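Local coordinates for protein acetyl-CoA C-acetyltransferase (PDB 7N7Z) that probably catalyses the thiolase reaction, the reversible condensation of two acetyl-CoA molecules into acetoacetyl-CoA and free coenzyme A, at residues B[5-10]-B[263-268]; B[9-14]-B[43-48]; B[50-55]-B[77-82]; B[111-116]-B[259-264]. All blocks are in the same frame, centred on the assembly; numbering follows the deposited sequence.

How the interactions relate
All four contacts lie in the N-terminal thiolase family region, on or beside the large mixed sheet. Interactions 1 and 4 share Met263 and Ser264: strand 254-264 pairs with strand 8-20 in interaction 1 and with strand 113-121 in interaction 4, so backbone ladders dominate both. Interaction 2 sets the end of helix 30-45 against strand 8-20, replacing the ladder by close alanine packing and one arginine. These three are buried. Interaction 3, partly buried and near a second subunit, relies instead on a salt bridge, a water and a leucine among isoleucines. It meets interaction 4 directly, where Asp53 OD2 accepts a probable hydrogen bond from Asp112 N at 2.7 Å.

Interaction 1: B[5-10]-B[263-268]; sequences INEVVV and MSKKKC
Val9 and Met263 form an antiparallel hydrogen-bonded pair that joins the start of strand 8-20 to the end of strand 254-264 in the large mixed sheet of the thiolase fold. Val9 N donates to Met263 O at 2.6 Å, and Met263 N returns the bond to Val9 O at 2.8 Å, so the strands are held in both directions. The pairing outlasts the strand: Lys265 N, already in helix 265-270, donates to Glu7 O at 2.8 Å. On the side-chain level, the two branches of Val9 divide the work. CG1 stands anti to the carbonyl carbon (chi1 -63°) and meets Lys265 CG at 4.1 Å, while CG2 reaches Cys268 CB, also at 4.1 Å, about one helical turn further on. Lys265 and Glu7 run alongside each other, with Lys265 CD 3.6 Å from Glu7 OE2. Their charged atoms do not close into a salt bridge; the carboxylate finds one with Lys278 through OE1. Further out, Val8 packs on helix 94-107 through Cys103 and Ile106, and the thioether arm of Met263 departs from Val9, the residue packing on Leu273. At the change from strand to helix Ser264 takes the N-cap position, and its OG accepts a hydrogen bond from Lys267 N at 3.0 Å.

Interaction 2: B[9-14]-B[43-48]; sequences VVVGMA and ERAGVD
Gly12 and Ala45 bring strand 8-20 and the last turn of helix 30-45 within 4.2 Å of each other, measured between their CA atoms. With no side chain on Gly12, the methyl of Ala45 can settle over the strand backbone, where Val11 closes on it. CG1 of Val11 extends anti to its own N (chi1 -177°) and presses on Ala45 CB at 3.5 Å, tighter than ordinary van der Waals contact. A CA-H...O contact from Ala45 CA to Val11 O, 3.4 Å long, adds to this close fit. The helix itself stops here: Gly46 takes positive phi in a Schellman motif that releases the chain toward Val47.

Arg44 reaches along the strand instead. Its CG lies anti to the carbonyl carbon (chi1 -68°), and the chain stays extended as far as NE, which carries the guanidinium to Met13 and Ala14. NH1 donates to Met13 O at 2.7 Å, in the carbonyl plane on a lone pair, and the oxygen sits at the edge of the guanidinium, close to its plane. Ala14 CB lies over one guanidinium face, 3.3 Å from NH1. Beyond the contact, Glu202 O accepts from NH1 and Ile203 O from NH2. The cationic group is thus gripped by three neutral backbone carbonyls, whose negative ends probably stabilise the positive charge while tying strand, helix and the 202-203 region together.

Interaction 3: B[50-55]-B[77-82]; sequences GIIDEI and VGLPVR
Asp53 and Arg82 supply the ionic part of the contact, a salt bridge in which both terminal nitrogens converge on a single oxygen. Asp53 OD1 lies 2.9 Å from Arg82 NH2, which meets it nearly along the C-O bond, and 3.0 Å from NH1, from which OD1 accepts through its anti lone pair. OD1 stays in the guanidinium plane, although the carboxylate and guanidinium planes are turned 62° apart. This end-on grip leaves OD2 to accept from the backbone N atoms of Asp112 and Ile113, so one carboxylate ties together the loop 77-82 and the start of strand 113-121.

A water extends the polar network. It links Gly50 O, at a modelled distance too short to trust, with Arg82 NE, from which it accepts at 3.2 Å, again in the guanidinium plane. Arg82 reaches this position with CG between its backbone N and carbonyl carbon (chi1 60°) and an extended chain beyond.

Apolar groups make the remaining contacts. The ring carbons of Pro80 are approached by two carbonyl oxygens, with CG 3.1 Å from Gly50 O and CD 3.2 Å from Ile52 O. Leu79 splits its branches: CD1 lies against Ile52 CD1 at 3.8 Å, and CD2 meets Ile55 CB at the same distance, the Leu79 and Ile55 side chains being roughly perpendicular.

Both segments belong to a beta-alpha-beta crossover: the first leads into strand 54-58, and the second joins helix 69-76, closed at Gly78 by a Schellman motif, to the parallel strand 84-89. Ile52 packs on Ile42 of helix 30-45, and the Arg82 backbone hydrogen-bonds to a second subunit.

Interaction 4: B[111-116]-B[259-264]; sequences TDISLV and AAVFMS
Val116 and Phe262 meet in the tight half of an antiparallel ladder that joins strands 113-121 and 254-264 inside the thiolase sheet, their short segments running at 158° to each other. Val116 CG2 comes within 3.4 Å of Phe262 CE1. The phenylalanine, with CG anti to the carbonyl carbon (chi1 -62°), swings its ring along the sheet toward the valine, and Ser114 O lies at the ring edge. Beneath the side chains, the backbone bonds from Phe262 N to Ser114 O and from Val116 N to Ala260 O both measure 2.9 Å. This face carries helix 94-107, through Ala98 and Thr99.

The reverse face holds Ile113, Leu115, Val261 and Met263. Leu115 and Val261 pack on helix 30-45, while Ile113 and Met263 meet the loops around Ile51 and Val47. Here Ile113 CG2 touches Met263 CG at 3.7 Å as the two side chains run the same way, and Leu115 CD1 folds back to 3.3 Å from Ala260 O.

Toward Asp112 the ladder slackens. Ser264 N still donates to Asp112 O, but at 3.2 Å, and the Asp112 side chain makes no close approach to the partner strand. Asp112 and Thr111 are partly exposed, in contrast to the wholly buried strand pairs that follow. Even so, this margin has its own polar link: Thr111 OG1 donates a hydrogen bond, 3.0 Å long, to Ser114 OG, which is also hydrogen-bonded to Glu54 OE2.

Interaction 1: B[5-10]-B[263-268]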
# COMPACT_ATOMS: atom_id res chain seq x y z
N ILE B 5 5.53 47.60 20.78
CA ILE B 5 4.70 46.55 20.21
C ILE B 5 3.23 46.97 20.25
O ILE B 5 2.79 47.72 21.13
CB ILE B 5 4.93 45.22 20.96
CG1 ILE B 5 4.33 45.30 22.36
CG2 ILE B 5 6.43 44.91 20.99
CD1 ILE B 5 4.87 44.27 23.35
N ASN B 6 2.46 46.46 19.29
CA ASN B 6 1.04 46.76 19.19
C ASN B 6 0.23 45.86 20.11
O ASN B 6 0.65 44.77 20.50
CB ASN B 6 0.55 46.57 17.75
CG ASN B 6 1.23 47.50 16.77
OD1 ASN B 6 1.94 47.06 15.87
ND2 ASN B 6 1.01 48.80 16.93
N GLU B 7 -0.97 46.34 20.46
CA GLU B 7 -1.98 45.51 21.10
C GLU B 7 -2.77 44.77 20.04
O GLU B 7 -3.08 45.32 18.98
CB GLU B 7 -2.92 46.36 21.95
CG GLU B 7 -2.42 46.63 23.36
CD GLU B 7 -3.21 47.73 24.06
OE1 GLU B 7 -3.64 47.51 25.21
OE2 GLU B 7 -3.40 48.81 23.46
N VAL B 8 -3.08 43.51 20.31
CA VAL B 8 -3.77 42.64 19.36
C VAL B 8 -5.15 42.31 19.90
O VAL B 8 -5.33 42.10 21.11
CB VAL B 8 -2.96 41.35 19.09
CG1 VAL B 8 -3.65 40.51 18.03
CG2 VAL B 8 -1.54 41.71 18.67
N VAL B 9 -6.14 42.25 19.00
CA VAL B 9 -7.51 41.93 19.35
C VAL B 9 -8.03 40.87 18.39
O VAL B 9 -7.49 40.67 17.29
CB VAL B 9 -8.43 43.17 19.32
CG1 VAL B 9 -7.99 44.19 20.36
CG2 VAL B 9 -8.44 43.80 17.93
N VAL B 10 -9.08 40.18 18.81
CA VAL B 10 -9.80 39.22 17.98
C VAL B 10 -11.11 39.85 17.55
O VAL B 10 -11.84 40.41 18.38
CB VAL B 10 -10.05 37.90 18.74
CG1 VAL B 10 -10.57 36.83 17.78
CG2 VAL B 10 -8.78 37.43 19.43
N MET B 263 -6.32 41.18 14.82
CA MET B 263 -6.03 42.51 14.32
C MET B 263 -5.30 43.32 15.39
O MET B 263 -5.49 43.11 16.59
CB MET B 263 -7.30 43.26 13.93
CG MET B 263 -7.87 42.86 12.59
SD MET B 263 -9.31 43.85 12.15
CE MET B 263 -10.28 42.63 11.27
N SER B 264 -4.47 44.25 14.93
CA SER B 264 -3.98 45.29 15.81
C SER B 264 -5.15 46.15 16.27
O SER B 264 -6.09 46.41 15.50
CB SER B 264 -2.94 46.15 15.10
OG SER B 264 -3.54 46.96 14.10
N LYS B 265 -5.12 46.57 17.53
CA LYS B 265 -6.18 47.41 18.07
C LYS B 265 -6.45 48.60 17.16
O LYS B 265 -7.61 48.98 16.94
CB LYS B 265 -5.81 47.88 19.47
CG LYS B 265 -6.99 48.15 20.39
CD LYS B 265 -6.52 48.70 21.73
CE LYS B 265 -7.67 49.13 22.62
NZ LYS B 265 -8.23 47.98 23.39
N LYS B 266 -5.40 49.21 16.61
CA LYS B 266 -5.56 50.42 15.82
C LYS B 266 -6.11 50.12 14.43
O LYS B 266 -6.80 50.97 13.85
CB LYS B 266 -4.22 51.15 15.72
CG LYS B 266 -3.75 51.72 17.04
CD LYS B 266 -2.29 52.17 16.98
CE LYS B 266 -2.10 53.57 17.55
NZ LYS B 266 -0.91 54.25 16.96
N LYS B 267 -5.82 48.94 13.87
CA LYS B 267 -6.41 48.58 12.58
C LYS B 267 -7.89 48.28 12.72
O LYS B 267 -8.69 48.62 11.83
CB LYS B 267 -5.68 47.38 11.98
CG LYS B 267 -6.13 47.01 10.57
CD LYS B 267 -5.72 48.06 9.54
CE LYS B 267 -6.34 47.77 8.18
NZ LYS B 267 -5.85 48.71 7.13
N CYS B 268 -8.29 47.65 13.82
CA CYS B 268 -9.71 47.40 14.06
C CYS B 268 -10.48 48.71 14.19
O CYS B 268 -11.61 48.82 13.70
CB CYS B 268 -9.89 46.54 15.31
SG CYS B 268 -11.61 46.15 15.69

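Interaction 2: B[9-14]-B[43-48]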
# COMPACT_ATOMS: atom_id res chain seq x y z
N VAL B 9 -6.14 42.25 19.00
CA VAL B 9 -7.51 41.93 19.35
C VAL B 9 -8.03 40.87 18.39
O VAL B 9 -7.49 40.67 17.29
CB VAL B 9 -8.43 43.17 19.32
CG1 VAL B 9 -7.99 44.19 20.36
CG2 VAL B 9 -8.44 43.80 17.93
N VAL B 10 -9.08 40.18 18.81
CA VAL B 10 -9.80 39.22 17.98
C VAL B 10 -11.11 39.85 17.55
O VAL B 10 -11.84 40.41 18.38
CB VAL B 10 -10.05 37.90 18.74
CG1 VAL B 10 -10.57 36.83 17.78
CG2 VAL B 10 -8.78 37.43 19.43
N VAL B 11 -11.40 39.77 16.26
CA VAL B 11 -12.59 40.41 15.70
C VAL B 11 -13.63 39.40 15.23
O VAL B 11 -14.82 39.76 15.16
CB VAL B 11 -12.21 41.36 14.55
CG1 VAL B 11 -13.43 42.09 14.02
CG2 VAL B 11 -11.17 42.36 15.02
N GLY B 12 -13.24 38.18 14.90
CA GLY B 12 -14.19 37.16 14.49
C GLY B 12 -13.71 35.79 14.90
O GLY B 12 -12.51 35.52 14.93
N MET B 13 -14.66 34.92 15.24
CA MET B 13 -14.35 33.58 15.71
C MET B 13 -15.46 32.63 15.30
O MET B 13 -16.64 32.98 15.33
CB MET B 13 -14.19 33.55 17.23
CG MET B 13 -13.05 34.42 17.75
SD MET B 13 -12.92 34.37 19.54
CE MET B 13 -11.63 33.16 19.74
N ALA B 14 -15.07 31.41 14.92
CA ALA B 14 -16.04 30.40 14.51
C ALA B 14 -15.39 29.03 14.57
O ALA B 14 -14.17 28.90 14.49
CB ALA B 14 -16.58 30.68 13.11
N GLU B 43 -16.60 36.58 7.93
CA GLU B 43 -17.87 37.29 7.84
C GLU B 43 -18.25 37.91 9.18
O GLU B 43 -18.67 39.07 9.24
CB GLU B 43 -18.98 36.33 7.39
CG GLU B 43 -20.32 37.02 7.24
CD GLU B 43 -21.08 37.08 8.55
OE1 GLU B 43 -21.42 38.18 9.02
OE2 GLU B 43 -21.36 36.00 9.11
N ARG B 44 -18.12 37.14 10.27
CA ARG B 44 -18.50 37.65 11.58
C ARG B 44 -17.68 38.88 11.95
O ARG B 44 -18.19 39.82 12.56
CB ARG B 44 -18.34 36.56 12.63
CG ARG B 44 -19.33 35.42 12.49
CD ARG B 44 -18.91 34.20 13.28
NE ARG B 44 -19.90 33.13 13.18
CZ ARG B 44 -19.95 32.07 13.98
NH1 ARG B 44 -19.07 31.90 14.95
NH2 ARG B 44 -20.90 31.16 13.79
N ALA B 45 -16.39 38.88 11.59
CA ALA B 45 -15.56 40.05 11.84
C ALA B 45 -16.01 41.24 11.00
O ALA B 45 -15.80 42.39 11.40
CB ALA B 45 -14.09 39.72 11.54
N GLY B 46 -16.62 40.99 9.85
CA GLY B 46 -16.99 42.07 8.96
C GLY B 46 -15.83 42.66 8.20
O GLY B 46 -15.87 43.84 7.84
N VAL B 47 -14.79 41.88 7.95
CA VAL B 47 -13.59 42.34 7.26
C VAL B 47 -13.62 41.82 5.83
O VAL B 47 -14.04 40.68 5.57
CB VAL B 47 -12.31 41.86 7.98
CG1 VAL B 47 -12.10 40.37 7.77
CG2 VAL B 47 -11.11 42.65 7.49
N ASP B 48 -13.18 42.65 4.90
CA ASP B 48 -13.02 42.21 3.52
C ASP B 48 -11.86 41.23 3.44
O ASP B 48 -10.74 41.58 3.82
CB ASP B 48 -12.78 43.40 2.60
CG ASP B 48 -12.33 42.99 1.21
OD1 ASP B 48 -12.81 41.94 0.71
OD2 ASP B 48 -11.50 43.70 0.61

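Interaction 3: B[50-55]-B[77-82]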
# COMPACT_ATOMS: atom_id res chain seq x y z
N GLY B 50 -10.02 40.47 1.15
CA GLY B 50 -8.98 40.92 0.24
C GLY B 50 -7.86 41.72 0.89
O GLY B 50 -6.84 41.95 0.24
N ILE B 51 -8.03 42.14 2.14
CA ILE B 51 -7.02 42.93 2.84
C ILE B 51 -6.35 42.17 3.96
O ILE B 51 -5.45 42.72 4.62
CB ILE B 51 -7.62 44.25 3.38
CG1 ILE B 51 -8.58 43.96 4.54
CG2 ILE B 51 -8.33 45.00 2.26
CD1 ILE B 51 -9.41 45.16 4.96
N ILE B 52 -6.74 40.92 4.20
CA ILE B 52 -6.09 40.11 5.23
C ILE B 52 -4.64 39.86 4.81
O ILE B 52 -4.36 39.51 3.66
CB ILE B 52 -6.85 38.80 5.46
CG1 ILE B 52 -8.23 39.10 6.06
CG2 ILE B 52 -6.05 37.86 6.36
CD1 ILE B 52 -9.12 37.88 6.23
N ASP B 53 -3.71 40.05 5.75
CA ASP B 53 -2.30 40.06 5.41
C ASP B 53 -1.70 38.67 5.30
O ASP B 53 -0.72 38.48 4.57
CB ASP B 53 -1.52 40.87 6.44
CG ASP B 53 -1.83 42.35 6.38
OD1 ASP B 53 -1.83 42.91 5.26
OD2 ASP B 53 -2.06 42.96 7.44
N GLU B 54 -2.25 37.69 6.00
CA GLU B 54 -1.67 36.35 6.01
C GLU B 54 -2.70 35.36 6.53
O GLU B 54 -3.76 35.74 7.04
CB GLU B 54 -0.41 36.30 6.87
CG GLU B 54 -0.68 36.42 8.37
CD GLU B 54 0.57 36.23 9.22
OE1 GLU B 54 1.55 35.64 8.72
OE2 GLU B 54 0.57 36.67 10.39
N ILE B 55 -2.37 34.08 6.40
CA ILE B 55 -3.06 33.01 7.09
C ILE B 55 -2.00 32.16 7.79
O ILE B 55 -1.01 31.77 7.17
CB ILE B 55 -3.91 32.14 6.14
CG1 ILE B 55 -4.64 31.05 6.94
CG2 ILE B 55 -3.04 31.52 5.05
CD1 ILE B 55 -5.56 30.19 6.11
N VAL B 77 -10.96 31.40 0.49
CA VAL B 77 -11.77 32.35 1.24
C VAL B 77 -11.48 33.79 0.84
O VAL B 77 -12.03 34.72 1.46
CB VAL B 77 -11.58 32.17 2.76
CG1 VAL B 77 -11.84 30.71 3.15
CG2 VAL B 77 -10.20 32.61 3.20
N GLY B 78 -10.64 34.01 -0.16
CA GLY B 78 -10.48 35.32 -0.75
C GLY B 78 -9.34 36.16 -0.23
O GLY B 78 -9.37 37.39 -0.40
N LEU B 79 -8.34 35.56 0.41
CA LEU B 79 -7.16 36.32 0.79
C LEU B 79 -6.45 36.80 -0.47
O LEU B 79 -6.50 36.15 -1.52
CB LEU B 79 -6.22 35.48 1.64
CG LEU B 79 -6.23 35.76 3.14
CD1 LEU B 79 -7.61 35.51 3.72
CD2 LEU B 79 -5.18 34.92 3.86
N PRO B 80 -5.77 37.95 -0.41
CA PRO B 80 -5.03 38.42 -1.58
C PRO B 80 -3.79 37.57 -1.81
O PRO B 80 -3.20 37.02 -0.87
CB PRO B 80 -4.66 39.86 -1.21
CG PRO B 80 -4.57 39.84 0.28
CD PRO B 80 -5.59 38.84 0.75
N VAL B 81 -3.40 37.46 -3.08
CA VAL B 81 -2.23 36.65 -3.42
C VAL B 81 -0.97 37.20 -2.78
O VAL B 81 0.03 36.47 -2.65
CB VAL B 81 -2.07 36.55 -4.96
CG1 VAL B 81 -3.38 36.14 -5.61
CG2 VAL B 81 -1.57 37.88 -5.53
N ARG B 82 -0.97 38.47 -2.38
CA ARG B 82 0.17 39.04 -1.67
C ARG B 82 0.28 38.52 -0.24
O ARG B 82 1.35 38.66 0.37
CB ARG B 82 0.07 40.56 -1.65
CG ARG B 82 -1.18 41.10 -0.96
CD ARG B 82 -0.98 42.51 -0.41
NE ARG B 82 -2.02 42.88 0.54
CZ ARG B 82 -1.88 42.92 1.85
NH1 ARG B 82 -0.73 42.62 2.44
NH2 ARG B 82 -2.92 43.27 2.61
O HOH W 1 -5.05 43.55 -0.25

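Interaction 4: B[111-116]-B[259-264]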
# COMPACT_ATOMS: atom_id res chain seq x y z
N THR B 111 2.24 42.51 10.26
CA THR B 111 0.93 42.41 9.66
C THR B 111 -0.06 43.21 10.50
O THR B 111 0.14 43.43 11.69
CB THR B 111 0.45 40.96 9.55
OG1 THR B 111 0.37 40.37 10.85
CG2 THR B 111 1.41 40.14 8.68
N ASP B 112 -1.14 43.64 9.85
CA ASP B 112 -2.24 44.32 10.54
C ASP B 112 -3.43 43.40 10.77
O ASP B 112 -4.11 43.54 11.80
CB ASP B 112 -2.69 45.54 9.73
CG ASP B 112 -1.56 46.50 9.46
OD1 ASP B 112 -0.63 46.57 10.29
OD2 ASP B 112 -1.59 47.19 8.42
N ILE B 113 -3.69 42.48 9.86
CA ILE B 113 -4.80 41.53 9.96
C ILE B 113 -4.27 40.15 9.62
O ILE B 113 -3.66 39.97 8.56
CB ILE B 113 -5.97 41.91 9.03
CG1 ILE B 113 -6.26 43.41 9.11
CG2 ILE B 113 -7.21 41.09 9.38
CD1 ILE B 113 -7.36 43.88 8.18
N SER B 114 -4.50 39.19 10.51
CA SER B 114 -4.02 37.83 10.32
C SER B 114 -5.17 36.85 10.52
O SER B 114 -5.90 36.95 11.51
CB SER B 114 -2.88 37.50 11.28
OG SER B 114 -1.68 38.16 10.90
N LEU B 115 -5.32 35.92 9.59
CA LEU B 115 -6.28 34.83 9.72
C LEU B 115 -5.56 33.62 10.32
O LEU B 115 -4.46 33.28 9.89
CB LEU B 115 -6.89 34.47 8.37
CG LEU B 115 -7.76 33.21 8.33
CD1 LEU B 115 -8.91 33.32 9.31
CD2 LEU B 115 -8.27 32.97 6.92
N VAL B 116 -6.18 33.00 11.32
CA VAL B 116 -5.66 31.78 11.93
C VAL B 116 -6.71 30.69 11.74
O VAL B 116 -7.86 30.85 12.16
CB VAL B 116 -5.33 31.97 13.41
CG1 VAL B 116 -4.85 30.66 14.02
CG2 VAL B 116 -4.28 33.05 13.59
N ALA B 259 -11.48 28.84 13.36
CA ALA B 259 -10.81 29.95 12.70
C ALA B 259 -11.04 31.23 13.50
O ALA B 259 -12.00 31.34 14.27
CB ALA B 259 -11.29 30.12 11.26
N ALA B 260 -10.15 32.19 13.29
CA ALA B 260 -10.23 33.46 14.00
C ALA B 260 -9.52 34.53 13.19
O ALA B 260 -8.54 34.26 12.50
CB ALA B 260 -9.62 33.36 15.41
N VAL B 261 -10.04 35.75 13.29
CA VAL B 261 -9.46 36.92 12.64
C VAL B 261 -8.87 37.81 13.72
O VAL B 261 -9.60 38.31 14.59
CB VAL B 261 -10.50 37.69 11.80
CG1 VAL B 261 -9.87 38.93 11.18
CG2 VAL B 261 -11.09 36.78 10.74
N PHE B 262 -7.55 38.00 13.68
CA PHE B 262 -6.84 38.82 14.64
C PHE B 262 -6.45 40.15 13.99
O PHE B 262 -6.27 40.23 12.77
CB PHE B 262 -5.60 38.10 15.17
CG PHE B 262 -5.91 36.83 15.91
CD1 PHE B 262 -6.02 35.63 15.23
CD2 PHE B 262 -6.10 36.84 17.28
CE1 PHE B 262 -6.31 34.46 15.90
CE2 PHE B 262 -6.40 35.68 17.96
CZ PHE B 262 -6.50 34.48 17.27
N MET B 263 -6.32 41.18 14.82
CA MET B 263 -6.03 42.51 14.32
C MET B 263 -5.30 43.32 15.39
O MET B 263 -5.49 43.11 16.59
CB MET B 263 -7.30 43.26 13.93
CG MET B 263 -7.87 42.86 12.59
SD MET B 263 -9.31 43.85 12.15
CE MET B 263 -10.28 42.63 11.27
N SER B 264 -4.47 44.25 14.93
CA SER B 264 -3.98 45.29 15.81
C SER B 264 -5.15 46.15 16.27
O SER B 264 -6.09 46.41 15.50
CB SER B 264 -2.94 46.15 15.10
OG SER B 264 -3.54 46.96 14.10